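Local coordinates for lipid II:glycine glycyltransferase (Staphylococcus aureus, PDB 6SNR), which probably adds the first glycine of the pentaglycine cross-bridge to the lysine of lipid II, taking it from glycyl-tRNA, at residues L26-E31 against H221-A226; R165-K170 against K375-Y380; Q258-S263 against K269-I274. All coordinates share one frame; numbering follows the deposited sequence.

Contact 1 of 3, residues L26-E31 against H221-A226; sequences LTKWAE and HEDGDA
The carboxylates of Asp223 and Glu222 receive the ammonium group of Lys28 in different ways. On Asp223 the nitrogen NZ approaches OD2 from the syn side, 31° out of the carboxylate plane; on Glu222 it comes almost straight down the C-O bond of OE1. A third flat group, the His221 ring, is met at its edge by Ala226 O, which lies almost in the ring plane. The three charged side chains form a salt-bridge network over the Schellman motif that ends helix 210-220, joining that helix end, in the part of the fold built on the sheet with strand 226-233, to the first turn of helix 27-33.

The grip on Asp223 is the shorter, 2.7 Å from Lys28 NZ to Asp223 OD2, against 3.2 Å from Lys28 NZ to Glu222 OE1. Lys28 and Asp223 reach for each other from opposite directions, whereas Glu222, extended beyond CG, crosses the lysine at about a right angle. With chi1 at -63°, Lys28 CG stands beside the backbone N and rests 3.5 Å from Asp223 OD2; bends at chi2 and chi4 then bring NZ back to the same oxygen. Ala219 O is a further acceptor for NZ, and the lysine thus holds both a backbone carbonyl and two carboxylates near the helix end.

Deeper in, Leu26, at the N-cap position of helix 27-33, brings CD1 to 4.3 Å from Asp225 OD2, a loose van der Waals approach of a methyl to a carboxylate oxygen that has its salt-bridge partner in Lys16 of helix 8-17. Gly224, with positive phi, is the C-prime residue of the Schellman turn, and its N bonds to His221 O at 2.8 Å. The imidazole braces the same turn: His221 ND1 donates to Ala226 O over 2.8 Å, with an N-H...O angle of 159°.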
ATOM      1  N   LEU A  26      14.074  -6.785   0.491  1.00 15.76           N
ATOM      2  CA  LEU A  26      13.781  -8.202   0.836  1.00 14.93           C
ATOM      3  C   LEU A  26      14.197  -9.144  -0.271  1.00 14.34           C
ATOM      4  O   LEU A  26      14.048  -8.860  -1.465  1.00 15.59           O
ATOM      5  CB  LEU A  26      12.277  -8.409   1.146  1.00 16.08           C
ATOM      6  CG  LEU A  26      11.730  -7.610   2.331  1.00 16.83           C
ATOM      7  CD1 LEU A  26      10.241  -7.931   2.499  1.00 17.20           C
ATOM      8  CD2 LEU A  26      12.492  -7.953   3.597  1.00 17.57           C
ATOM      9  N   THR A  27      14.633 -10.351   0.129  1.00 15.80           N
ATOM     10  CA  THR A  27      15.032 -11.313  -0.841  1.00 15.20           C
ATOM     11  C   THR A  27      13.938 -11.738  -1.834  1.00 16.07           C
ATOM     12  O   THR A  27      14.214 -11.965  -2.996  1.00 17.70           O
ATOM     13  CB  THR A  27      15.718 -12.564  -0.219  1.00 16.47           C
ATOM     14  OG1 THR A  27      14.746 -13.351   0.504  1.00 18.15           O
ATOM     15  CG2 THR A  27      16.855 -12.216   0.677  1.00 16.00           C
ATOM     16  N   LYS A  28      12.674 -11.845  -1.373  1.00 15.95           N
ATOM     17  CA  LYS A  28      11.603 -12.230  -2.273  1.00 17.03           C
ATOM     18  C   LYS A  28      11.219 -11.081  -3.231  1.00 15.94           C
ATOM     19  O   LYS A  28      10.690 -11.341  -4.299  1.00 17.38           O
ATOM     20  CB  LYS A  28      10.367 -12.693  -1.484  1.00 18.44           C
ATOM     21  CG  LYS A  28      10.585 -13.923  -0.656  1.00 21.66           C
ATOM     22  CD  LYS A  28      10.914 -15.127  -1.492  1.00 23.50           C
ATOM     23  CE  LYS A  28      10.654 -16.395  -0.670  1.00 24.92           C
ATOM     24  NZ  LYS A  28       9.231 -16.496  -0.182  1.00 28.74           N
ATOM     25  N   TRP A  29      11.530  -9.839  -2.843  1.00 16.61           N
ATOM     26  CA  TRP A  29      11.363  -8.723  -3.817  1.00 16.59           C
ATOM     27  C   TRP A  29      12.372  -8.894  -4.971  1.00 16.81           C
ATOM     28  O   TRP A  29      12.040  -8.745  -6.172  1.00 16.23           O
ATOM     29  CB  TRP A  29      11.548  -7.386  -3.154  1.00 17.70           C
ATOM     30  CG  TRP A  29      11.370  -6.281  -4.124  1.00 18.42           C
ATOM     31  CD1 TRP A  29      12.358  -5.588  -4.764  1.00 19.68           C
ATOM     32  CD2 TRP A  29      10.131  -5.779  -4.634  1.00 22.80           C
ATOM     33  NE1 TRP A  29      11.811  -4.701  -5.633  1.00 22.41           N
ATOM     34  CE2 TRP A  29      10.450  -4.784  -5.574  1.00 23.94           C
ATOM     35  CE3 TRP A  29       8.781  -6.076  -4.393  1.00 25.51           C
ATOM     36  CZ2 TRP A  29       9.478  -4.054  -6.236  1.00 27.38           C
ATOM     37  CZ3 TRP A  29       7.824  -5.378  -5.067  1.00 28.83           C
ATOM     38  CH2 TRP A  29       8.175  -4.373  -5.986  1.00 27.55           C
ATOM     39  N   ALA A  30      13.613  -9.236  -4.639  1.00 17.59           N
ATOM     40  CA  ALA A  30      14.587  -9.562  -5.714  1.00 19.82           C
ATOM     41  C   ALA A  30      14.108 -10.661  -6.614  1.00 18.99           C
ATOM     42  O   ALA A  30      14.283 -10.590  -7.836  1.00 20.46           O
ATOM     43  CB  ALA A  30      15.950  -9.891  -5.126  1.00 20.69           C
ATOM     44  N   GLU A  31      13.398 -11.653  -6.065  1.00 19.01           N
ATOM     45  CA  GLU A  31      12.858 -12.696  -6.917  1.00 19.99           C
ATOM     46  C   GLU A  31      11.936 -12.130  -7.988  1.00 19.86           C
ATOM     47  O   GLU A  31      11.961 -12.592  -9.120  1.00 22.05           O
ATOM     48  CB  GLU A  31      12.106 -13.776  -6.115  1.00 22.15           C
ATOM     49  CG  GLU A  31      12.999 -14.596  -5.233  1.00 27.10           C
ATOM     50  CD  GLU A  31      13.793 -15.641  -5.983  1.00 30.72           C
ATOM     51  OE1 GLU A  31      13.456 -15.965  -7.142  1.00 33.15           O
ATOM     52  OE2 GLU A  31      14.776 -16.127  -5.388  1.00 38.70           O
ATOM     53  N   HIS A 221       3.668 -13.661  -0.925  1.00 20.73           N
ATOM     54  CA  HIS A 221       2.458 -14.083  -0.198  1.00 21.04           C
ATOM     55  C   HIS A 221       2.694 -15.227   0.812  1.00 23.20           C
ATOM     56  O   HIS A 221       2.203 -15.186   1.958  1.00 22.23           O
ATOM     57  CB  HIS A 221       1.343 -14.467  -1.134  1.00 22.47           C
ATOM     58  CG  HIS A 221       0.142 -15.007  -0.421  1.00 23.31           C
ATOM     59  ND1 HIS A 221      -0.600 -14.247   0.466  1.00 22.79           N
ATOM     60  CD2 HIS A 221      -0.439 -16.230  -0.450  1.00 27.86           C
ATOM     61  CE1 HIS A 221      -1.589 -14.985   0.952  1.00 26.47           C
ATOM     62  NE2 HIS A 221      -1.501 -16.198   0.421  1.00 27.89           N
ATOM     63  N   GLU A 222       3.515 -16.177   0.394  1.00 28.31           N
ATOM     64  CA  GLU A 222       3.926 -17.313   1.250  1.00 31.95           C
ATOM     65  C   GLU A 222       4.373 -16.882   2.654  1.00 26.06           C
ATOM     66  O   GLU A 222       4.017 -17.493   3.649  1.00 27.69           O
ATOM     67  CB  GLU A 222       5.101 -18.033   0.539  1.00 36.97           C
ATOM     68  CG  GLU A 222       5.289 -19.490   0.912  1.00 47.06           C
ATOM     69  CD  GLU A 222       6.687 -20.012   0.627  1.00 44.29           C
ATOM     70  OE1 GLU A 222       7.633 -19.227   0.330  1.00 52.00           O
ATOM     71  OE2 GLU A 222       6.842 -21.230   0.723  1.00 52.40           O
ATOM     72  N   ASP A 223       5.162 -15.797   2.729  1.00 21.44           N
ATOM     73  CA  ASP A 223       5.654 -15.212   3.956  1.00 20.24           C
ATOM     74  C   ASP A 223       4.714 -14.220   4.666  1.00 17.65           C
ATOM     75  O   ASP A 223       5.065 -13.652   5.719  1.00 20.25           O
ATOM     76  CB  ASP A 223       7.003 -14.492   3.667  1.00 21.14           C
ATOM     77  CG  ASP A 223       8.029 -15.420   3.081  1.00 22.03           C
ATOM     78  OD1 ASP A 223       8.257 -16.570   3.584  1.00 21.76           O
ATOM     79  OD2 ASP A 223       8.625 -15.031   2.061  1.00 22.98           O
ATOM     80  N   GLY A 224       3.560 -14.003   4.056  1.00 20.41           N
ATOM     81  CA  GLY A 224       2.562 -13.077   4.569  1.00 21.65           C
ATOM     82  C   GLY A 224       2.867 -11.621   4.194  1.00 20.78           C
ATOM     83  O   GLY A 224       2.342 -10.689   4.779  1.00 20.93           O
ATOM     84  N   ASP A 225       3.811 -11.449   3.290  1.00 19.34           N
ATOM     85  CA  ASP A 225       4.248 -10.116   2.842  1.00 18.15           C
ATOM     86  C   ASP A 225       3.562  -9.530   1.618  1.00 18.46           C
ATOM     87  O   ASP A 225       3.924  -8.429   1.185  1.00 17.97           O
ATOM     88  CB  ASP A 225       5.783 -10.134   2.656  1.00 18.46           C
ATOM     89  CG  ASP A 225       6.510 -10.380   3.974  1.00 19.55           C
ATOM     90  OD1 ASP A 225       6.014  -9.913   5.016  1.00 19.49           O
ATOM     91  OD2 ASP A 225       7.617 -10.974   3.951  1.00 19.46           O
ATOM     92  N   ALA A 226       2.603 -10.254   1.055  1.00 19.18           N
ATOM     93  CA  ALA A 226       1.694  -9.757   0.022  1.00 19.11           C
ATOM     94  C   ALA A 226       0.331 -10.362   0.311  1.00 20.91           C
ATOM     95  O   ALA A 226       0.234 -11.566   0.551  1.00 21.05           O
ATOM     96  CB  ALA A 226       2.140 -10.131  -1.339  1.00 18.80           C
TER

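Contact 2 of 3, residues R165-K170 against K375-Y380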
ATOM      1  N   ARG A 165     -12.287  15.271   7.407  1.00 23.00           N
ATOM      2  CA  ARG A 165     -13.659  15.183   7.895  1.00 24.39           C
ATOM      3  C   ARG A 165     -14.691  14.601   6.935  1.00 21.86           C
ATOM      4  O   ARG A 165     -15.428  13.707   7.333  1.00 22.02           O
ATOM      5  CB  ARG A 165     -14.076  16.584   8.359  1.00 24.68           C
ATOM      6  CG  ARG A 165     -15.414  16.631   9.078  1.00 25.82           C
ATOM      7  CD  ARG A 165     -15.616  18.016   9.662  1.00 25.30           C
ATOM      8  NE  ARG A 165     -16.814  18.037  10.522  1.00 25.22           N
ATOM      9  CZ  ARG A 165     -17.506  19.139  10.792  1.00 25.00           C
ATOM     10  NH1 ARG A 165     -17.150  20.318  10.286  1.00 24.63           N
ATOM     11  NH2 ARG A 165     -18.597  19.024  11.586  1.00 23.24           N
ATOM     12  N   ARG A 166     -14.724  15.072   5.683  1.00 24.39           N
ATOM     13  CA  ARG A 166     -15.618  14.528   4.649  1.00 25.55           C
ATOM     14  C   ARG A 166     -15.332  13.036   4.436  1.00 27.31           C
ATOM     15  O   ARG A 166     -16.244  12.201   4.355  1.00 25.13           O
ATOM     16  CB  ARG A 166     -15.534  15.302   3.342  1.00 30.55           C
ATOM     17  CG  ARG A 166     -16.045  16.754   3.356  1.00 36.77           C
ATOM     18  CD  ARG A 166     -16.381  17.188   1.929  1.00 43.03           C
ATOM     19  NE  ARG A 166     -17.077  18.476   1.850  1.00 51.24           N
ATOM     20  CZ  ARG A 166     -17.935  18.836   0.888  1.00 54.54           C
ATOM     21  NH1 ARG A 166     -18.249  18.015  -0.111  1.00 56.12           N
ATOM     22  NH2 ARG A 166     -18.498  20.036   0.930  1.00 59.56           N
ATOM     23  N   ASN A 167     -14.058  12.675   4.403  1.00 26.01           N
ATOM     24  CA  ASN A 167     -13.732  11.251   4.208  1.00 23.40           C
ATOM     25  C   ASN A 167     -14.158  10.367   5.374  1.00 21.74           C
ATOM     26  O   ASN A 167     -14.568   9.216   5.178  1.00 22.54           O
ATOM     27  CB  ASN A 167     -12.205  11.100   3.978  1.00 24.16           C
ATOM     28  CG  ASN A 167     -11.840   9.746   3.463  1.00 24.22           C
ATOM     29  OD1 ASN A 167     -12.505   9.217   2.585  1.00 23.87           O
ATOM     30  ND2 ASN A 167     -10.756   9.177   4.002  1.00 24.09           N
ATOM     31  N   ARG A 168     -14.089  10.872   6.610  1.00 22.93           N
ATOM     32  CA  ARG A 168     -14.585  10.112   7.751  1.00 23.39           C
ATOM     33  C   ARG A 168     -16.049   9.766   7.539  1.00 24.13           C
ATOM     34  O   ARG A 168     -16.494   8.643   7.843  1.00 23.99           O
ATOM     35  CB  ARG A 168     -14.470  10.882   9.081  1.00 23.12           C
ATOM     36  CG  ARG A 168     -13.062  11.238   9.487  1.00 24.69           C
ATOM     37  CD  ARG A 168     -12.960  11.582  10.946  1.00 27.76           C
ATOM     38  NE  ARG A 168     -13.616  12.852  11.299  1.00 25.08           N
ATOM     39  CZ  ARG A 168     -13.082  14.074  11.271  1.00 26.51           C
ATOM     40  NH1 ARG A 168     -11.803  14.307  10.921  1.00 25.13           N
ATOM     41  NH2 ARG A 168     -13.844  15.122  11.667  1.00 26.42           N
ATOM     42  N   SER A 169     -16.807  10.750   7.045  1.00 25.68           N
ATOM     43  CA  SER A 169     -18.222  10.521   6.836  1.00 27.86           C
ATOM     44  C   SER A 169     -18.451   9.430   5.770  1.00 23.98           C
ATOM     45  O   SER A 169     -19.332   8.575   5.924  1.00 24.71           O
ATOM     46  CB  SER A 169     -18.952  11.812   6.455  1.00 30.73           C
ATOM     47  OG  SER A 169     -20.219  11.482   5.919  1.00 37.99           O
ATOM     48  N   LYS A 170     -17.614   9.429   4.734  1.00 22.51           N
ATOM     49  CA  LYS A 170     -17.742   8.455   3.647  1.00 23.20           C
ATOM     50  C   LYS A 170     -17.359   7.060   4.132  1.00 21.02           C
ATOM     51  O   LYS A 170     -17.971   6.074   3.741  1.00 21.62           O
ATOM     52  CB  LYS A 170     -16.866   8.802   2.438  1.00 24.16           C
ATOM     53  CG  LYS A 170     -17.205  10.076   1.675  1.00 29.78           C
ATOM     54  CD  LYS A 170     -18.280   9.939   0.604  1.00 38.60           C
ATOM     55  CE  LYS A 170     -18.136  11.076  -0.418  1.00 42.43           C
ATOM     56  NZ  LYS A 170     -19.371  11.385  -1.189  1.00 45.02           N
ATOM     57  N   LYS A 375      -4.192  12.541   0.365  1.00 19.47           N
ATOM     58  CA  LYS A 375      -4.144  13.509   1.458  1.00 19.82           C
ATOM     59  C   LYS A 375      -5.304  13.351   2.480  1.00 19.15           C
ATOM     60  O   LYS A 375      -5.196  13.831   3.575  1.00 19.67           O
ATOM     61  CB  LYS A 375      -4.099  14.938   0.917  1.00 21.50           C
ATOM     62  CG  LYS A 375      -5.391  15.471   0.282  1.00 25.34           C
ATOM     63  CD  LYS A 375      -5.149  16.885  -0.215  1.00 27.48           C
ATOM     64  CE  LYS A 375      -6.446  17.677  -0.325  1.00 32.98           C
ATOM     65  NZ  LYS A 375      -6.172  19.107  -0.648  1.00 35.67           N
ATOM     66  N   VAL A 376      -6.395  12.683   2.103  1.00 20.44           N
ATOM     67  CA  VAL A 376      -7.573  12.601   2.985  1.00 21.47           C
ATOM     68  C   VAL A 376      -7.581  11.431   3.934  1.00 21.05           C
ATOM     69  O   VAL A 376      -8.503  11.262   4.717  1.00 20.90           O
ATOM     70  CB  VAL A 376      -8.907  12.669   2.182  1.00 22.17           C
ATOM     71  CG1 VAL A 376      -8.988  13.945   1.370  1.00 23.98           C
ATOM     72  CG2 VAL A 376      -9.121  11.457   1.303  1.00 20.97           C
ATOM     73  N   TRP A 377      -6.531  10.580   3.866  1.00 18.81           N
ATOM     74  CA  TRP A 377      -6.476   9.357   4.609  1.00 18.98           C
ATOM     75  C   TRP A 377      -5.608   9.376   5.891  1.00 21.15           C
ATOM     76  O   TRP A 377      -5.041   8.338   6.308  1.00 20.83           O
ATOM     77  CB  TRP A 377      -6.003   8.234   3.634  1.00 18.29           C
ATOM     78  CG  TRP A 377      -7.120   7.872   2.720  1.00 17.63           C
ATOM     79  CD1 TRP A 377      -7.282   8.248   1.444  1.00 19.72           C
ATOM     80  CD2 TRP A 377      -8.251   7.046   3.045  1.00 17.51           C
ATOM     81  NE1 TRP A 377      -8.459   7.711   0.931  1.00 22.00           N
ATOM     82  CE2 TRP A 377      -9.061   6.965   1.896  1.00 18.43           C
ATOM     83  CE3 TRP A 377      -8.672   6.389   4.218  1.00 18.64           C
ATOM     84  CZ2 TRP A 377     -10.297   6.252   1.881  1.00 19.48           C
ATOM     85  CZ3 TRP A 377      -9.874   5.650   4.180  1.00 18.70           C
ATOM     86  CH2 TRP A 377     -10.681   5.630   3.009  1.00 18.50           C
ATOM     87  N   GLY A 378      -5.551  10.520   6.575  1.00 18.73           N
ATOM     88  CA  GLY A 378      -4.754  10.632   7.761  1.00 19.23           C
ATOM     89  C   GLY A 378      -3.238  10.499   7.529  1.00 19.08           C
ATOM     90  O   GLY A 378      -2.493  10.100   8.426  1.00 20.03           O
ATOM     91  N   THR A 379      -2.840  10.944   6.353  1.00 20.60           N
ATOM     92  CA  THR A 379      -1.469  10.819   5.898  1.00 21.03           C
ATOM     93  C   THR A 379      -0.622  12.006   6.243  1.00 23.32           C
ATOM     94  O   THR A 379      -1.117  13.150   6.271  1.00 21.63           O
ATOM     95  CB  THR A 379      -1.431  10.675   4.375  1.00 19.51           C
ATOM     96  OG1 THR A 379      -2.252  11.681   3.759  1.00 20.26           O
ATOM     97  CG2 THR A 379      -1.918   9.287   3.940  1.00 17.96           C
ATOM     98  N   TYR A 380       0.673  11.752   6.462  1.00 20.27           N
ATOM     99  CA  TYR A 380       1.651  12.804   6.460  1.00 20.92           C
ATOM    100  C   TYR A 380       2.591  12.620   5.300  1.00 20.17           C
ATOM    101  O   TYR A 380       2.753  11.509   4.788  1.00 19.50           O
ATOM    102  CB  TYR A 380       2.442  12.876   7.758  1.00 20.86           C
ATOM    103  CG  TYR A 380       3.367  11.695   8.001  1.00 23.39           C
ATOM    104  CD1 TYR A 380       2.899  10.600   8.693  1.00 26.32           C
ATOM    105  CD2 TYR A 380       4.687  11.696   7.563  1.00 25.91           C
ATOM    106  CE1 TYR A 380       3.676   9.515   8.934  1.00 30.16           C
ATOM    107  CE2 TYR A 380       5.502  10.578   7.847  1.00 25.74           C
ATOM    108  CZ  TYR A 380       4.958   9.505   8.527  1.00 28.65           C
ATOM    109  OH  TYR A 380       5.652   8.338   8.847  1.00 34.48           O
TER
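Asn167 turns its CG away from the backbone N (chi1 -167°), which carries the amide off helix 165-177 and into the angle between the Val376 carbonyl and the Trp377 ring. Trp377 answers with CG anti to its own carbonyl carbon: its CB sets out away from the helix, but the indole swings back until one face lies under the asparagine. The CG2 methyl of Val376 comes against the amide.

Asn167 ND2 sits over the centre of the indole, 3.4 Å from Trp377 CD2, with the amide plane standing nearly upright on the ring at 82°. This is the placement expected of an amino-aromatic contact, in which an N-H of the amide, with its partly positive hydrogen, would probably gain from the electron-rich face. Asn167 OD1 is farther off and leans to the benzo side, 3.8 Å from Trp377 CZ2. The same nitrogen also makes a weak hydrogen bond, 3.2 Å from Asn167 ND2 to Val376 O and bent to 134° at the hydrogen, so a single NH2 group meets both a carbonyl and a ring.

Van der Waals contact fills in beside these. Asn167 CG lies 3.9 Å from Val376 CG2, and Asn167 CB is 4.1 Å from Val376 CB. The two side chains cross at roughly a right angle where the backbones come nearest, with 6.4 Å between Asn167 CA and Val376 CA. The contact is buried in the fold.

Phe163, Phe354 and Phe373 gather round the Trp377 indole, and Gln337 and Met341 of helix 332-347 touch it. The loop between helix 368-374 and strand 380-383 is thereby wedged between the first turn of helix 165-177, helix 332-347 and strand 146-151, whose Thr150 OG1 bonds to Trp377 O.

Contact 3 of 3, residues Q258-S263 against K269-I274; sequences QKMETS and KAQNMI
Apolar contact carries this pairing, and Met260 supplies nearly all of it from the side of helix 235-262. Its chain runs extended to the sulfur and then bends at chi3 (-64°), which brings the terminal methyl CE down on the opposing helix between Ala270, Gln271 and Ile274. Met260 CE lies 3.3 Å from Ala270 CB, while the base of the side chain keeps a more usual separation, 4.0 Å from Met260 CB to Ala270 CB. Met260 CE also touches the aliphatic start of Gln271, 3.5 Å from its CB, and the tip of Ile274, whose CD1 is 3.3 Å away. The methyl is thus crowded by both Ala270 and Ile274, and its exact position, and with it both 3.3 Å values, is doubtful.

The two segments flank the turn of a long antiparallel helical hairpin, an arm like that of FemA. Their axes approach to 9.3 Å, and the N-to-C directions are 159° apart. Small Ala270 faces Met260 where the backbones are nearest, with 5.9 Å between Met260 CA and Ala270 CA. Trp256, one helical turn earlier, touches both Ala270 and Ile274 and extends the apolar seam away from the turn.

Cation-pi contact is made along helix 235-262 itself: Lys259 sets out toward the partner helix, but its chain turns back to place the amine on the Trp256 ring.

Polar bonding lies within the segments, where the first helix runs out. Thr262 OG1 donates to Gln258 O over 3.0 Å, tilted 21° from the carbonyl plane, and Ser263 is the first residue to leave helical geometry.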
ATOM      1  N   GLN A 258     -48.522  -1.689  21.950  1.00 31.99           N
ATOM      2  CA  GLN A 258     -48.803  -2.043  23.334  1.00 36.29           C
ATOM      3  C   GLN A 258     -48.775  -0.820  24.250  1.00 35.77           C
ATOM      4  O   GLN A 258     -49.585  -0.729  25.163  1.00 36.61           O
ATOM      5  CB  GLN A 258     -47.845  -3.135  23.811  1.00 39.35           C
ATOM      6  CG  GLN A 258     -48.140  -4.490  23.186  1.00 44.17           C
ATOM      7  CD  GLN A 258     -49.572  -4.937  23.416  1.00 49.80           C
ATOM      8  OE1 GLN A 258     -49.954  -5.252  24.542  1.00 55.03           O
ATOM      9  NE2 GLN A 258     -50.383  -4.943  22.352  1.00 52.14           N
ATOM     10  N   LYS A 259     -47.882   0.134  23.998  1.00 33.64           N
ATOM     11  CA  LYS A 259     -47.904   1.403  24.756  1.00 35.08           C
ATOM     12  C   LYS A 259     -49.161   2.227  24.463  1.00 31.56           C
ATOM     13  O   LYS A 259     -49.776   2.811  25.365  1.00 33.05           O
ATOM     14  CB  LYS A 259     -46.638   2.225  24.481  1.00 38.30           C
ATOM     15  CG  LYS A 259     -45.373   1.609  25.071  1.00 44.51           C
ATOM     16  CD  LYS A 259     -45.001   2.191  26.432  1.00 47.51           C
ATOM     17  CE  LYS A 259     -43.897   3.239  26.314  1.00 50.49           C
ATOM     18  NZ  LYS A 259     -42.555   2.631  26.049  1.00 49.85           N
ATOM     19  N   MET A 260     -49.564   2.241  23.192  1.00 29.46           N
ATOM     20  CA  MET A 260     -50.759   2.961  22.755  1.00 30.48           C
ATOM     21  C   MET A 260     -52.039   2.511  23.466  1.00 33.15           C
ATOM     22  O   MET A 260     -52.888   3.327  23.826  1.00 32.72           O
ATOM     23  CB  MET A 260     -50.922   2.790  21.237  1.00 34.42           C
ATOM     24  CG  MET A 260     -51.811   3.812  20.573  1.00 37.97           C
ATOM     25  SD  MET A 260     -51.797   3.700  18.764  1.00 43.39           S
ATOM     26  CE  MET A 260     -50.124   4.089  18.362  1.00 44.97           C
ATOM     27  N   GLU A 261     -52.150   1.203  23.663  1.00 32.73           N
ATOM     28  CA  GLU A 261     -53.326   0.573  24.245  1.00 36.55           C
ATOM     29  C   GLU A 261     -53.350   0.722  25.766  1.00 37.83           C
ATOM     30  O   GLU A 261     -54.422   0.649  26.377  1.00 40.19           O
ATOM     31  CB  GLU A 261     -53.349  -0.911  23.859  1.00 39.35           C
ATOM     32  CG  GLU A 261     -53.619  -1.123  22.376  1.00 43.55           C
ATOM     33  CD  GLU A 261     -53.204  -2.498  21.856  1.00 47.75           C
ATOM     34  OE1 GLU A 261     -52.707  -3.322  22.661  1.00 51.76           O
ATOM     35  OE2 GLU A 261     -53.380  -2.752  20.629  1.00 48.75           O
ATOM     36  N   THR A 262     -52.172   0.901  26.358  1.00 35.46           N
ATOM     37  CA  THR A 262     -52.042   1.004  27.812  1.00 37.50           C
ATOM     38  C   THR A 262     -51.786   2.407  28.336  1.00 37.71           C
ATOM     39  O   THR A 262     -51.954   2.651  29.536  1.00 35.63           O
ATOM     40  CB  THR A 262     -50.921   0.104  28.380  1.00 38.38           C
ATOM     41  OG1 THR A 262     -49.625   0.491  27.886  1.00 35.88           O
ATOM     42  CG2 THR A 262     -51.178  -1.349  28.080  1.00 39.08           C
ATOM     43  N   SER A 263     -51.357   3.328  27.473  1.00 36.59           N
ATOM     44  CA  SER A 263     -50.936   4.640  27.945  1.00 39.63           C
ATOM     45  C   SER A 263     -51.494   5.761  27.078  1.00 36.88           C
ATOM     46  O   SER A 263     -50.932   6.100  26.043  1.00 35.67           O
ATOM     47  CB  SER A 263     -49.418   4.724  28.022  1.00 40.21           C
ATOM     48  OG  SER A 263     -49.032   5.981  28.560  1.00 46.10           O
ATOM     49  N   LYS A 269     -47.767   9.987  20.225  1.00 25.18           N
ATOM     50  CA  LYS A 269     -46.368   9.653  19.925  1.00 21.80           C
ATOM     51  C   LYS A 269     -46.166   8.233  19.354  1.00 23.73           C
ATOM     52  O   LYS A 269     -45.389   8.009  18.424  1.00 23.11           O
ATOM     53  CB  LYS A 269     -45.508   9.758  21.195  1.00 24.64           C
ATOM     54  N   ALA A 270     -46.866   7.276  19.962  1.00 23.08           N
ATOM     55  CA  ALA A 270     -46.807   5.891  19.519  1.00 21.26           C
ATOM     56  C   ALA A 270     -47.213   5.725  18.051  1.00 21.42           C
ATOM     57  O   ALA A 270     -46.557   5.008  17.290  1.00 22.78           O
ATOM     58  CB  ALA A 270     -47.673   5.008  20.423  1.00 22.63           C
ATOM     59  N   GLN A 271     -48.283   6.385  17.679  1.00 22.07           N
ATOM     60  CA  GLN A 271     -48.811   6.237  16.321  1.00 21.05           C
ATOM     61  C   GLN A 271     -47.855   6.852  15.355  1.00 21.69           C
ATOM     62  O   GLN A 271     -47.635   6.320  14.249  1.00 21.25           O
ATOM     63  CB  GLN A 271     -50.204   6.838  16.202  1.00 22.69           C
ATOM     64  CG  GLN A 271     -50.788   6.664  14.805  1.00 25.05           C
ATOM     65  CD  GLN A 271     -50.928   5.209  14.407  1.00 24.07           C
ATOM     66  OE1 GLN A 271     -50.410   4.753  13.352  1.00 27.09           O
ATOM     67  NE2 GLN A 271     -51.624   4.465  15.220  1.00 24.89           N
ATOM     68  N   ASN A 272     -47.258   7.974  15.784  1.00 20.54           N
ATOM     69  CA  ASN A 272     -46.214   8.590  14.997  1.00 24.37           C
ATOM     70  C   ASN A 272     -45.059   7.643  14.729  1.00 23.11           C
ATOM     71  O   ASN A 272     -44.584   7.470  13.594  1.00 25.21           O
ATOM     72  CB  ASN A 272     -45.724   9.866  15.707  1.00 25.74           C
ATOM     73  CG  ASN A 272     -44.835  10.713  14.827  1.00 30.94           C
ATOM     74  OD1 ASN A 272     -43.675  10.958  15.149  1.00 35.70           O
ATOM     75  ND2 ASN A 272     -45.363  11.148  13.712  1.00 35.13           N
ATOM     76  N   MET A 273     -44.614   6.924  15.767  1.00 23.03           N
ATOM     77  CA  MET A 273     -43.479   6.028  15.620  1.00 23.26           C
ATOM     78  C   MET A 273     -43.868   4.805  14.795  1.00 22.48           C
ATOM     79  O   MET A 273     -43.072   4.254  14.030  1.00 23.82           O
ATOM     80  CB  MET A 273     -42.935   5.617  16.995  1.00 26.38           C
ATOM     81  CG  MET A 273     -42.466   6.808  17.835  1.00 28.73           C
ATOM     82  SD  MET A 273     -40.910   7.512  17.276  1.00 37.09           S
ATOM     83  CE  MET A 273     -41.311   9.228  16.981  1.00 41.67           C
ATOM     84  N   ILE A 274     -45.127   4.414  14.900  1.00 21.42           N
ATOM     85  CA  ILE A 274     -45.648   3.311  14.088  1.00 19.99           C
ATOM     86  C   ILE A 274     -45.653   3.700  12.602  1.00 20.07           C
ATOM     87  O   ILE A 274     -45.246   2.896  11.760  1.00 20.02           O
ATOM     88  CB  ILE A 274     -47.052   2.880  14.577  1.00 20.04           C
ATOM     89  CG1 ILE A 274     -46.890   2.194  15.944  1.00 20.79           C
ATOM     90  CG2 ILE A 274     -47.732   1.935  13.560  1.00 22.01           C
ATOM     91  CD1 ILE A 274     -48.168   1.966  16.704  1.00 21.99           C
TER

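Overall arrangement
Contacts 1 and 2 lie on opposite sides of the chain's centre, their centres about 30 Å apart, and their segments alternate along the chain. Both reach the sheet that contains strands 146-151, 226-233 and 380-383: contact 1 through the loop entering strand 226-233, contact 2 through the loop entering strand 380-383. Contact 1 also draws in helix 27-33, which packs on strand 50-61 of the other sheet, and so joins the two halves of the globular body. Contact 3 lies between the segments of contact 2 in sequence, but its centre is about 42 Å from that of contact 2 and 63 Å from that of contact 1: it closes the tip of an arm standing off the compact body.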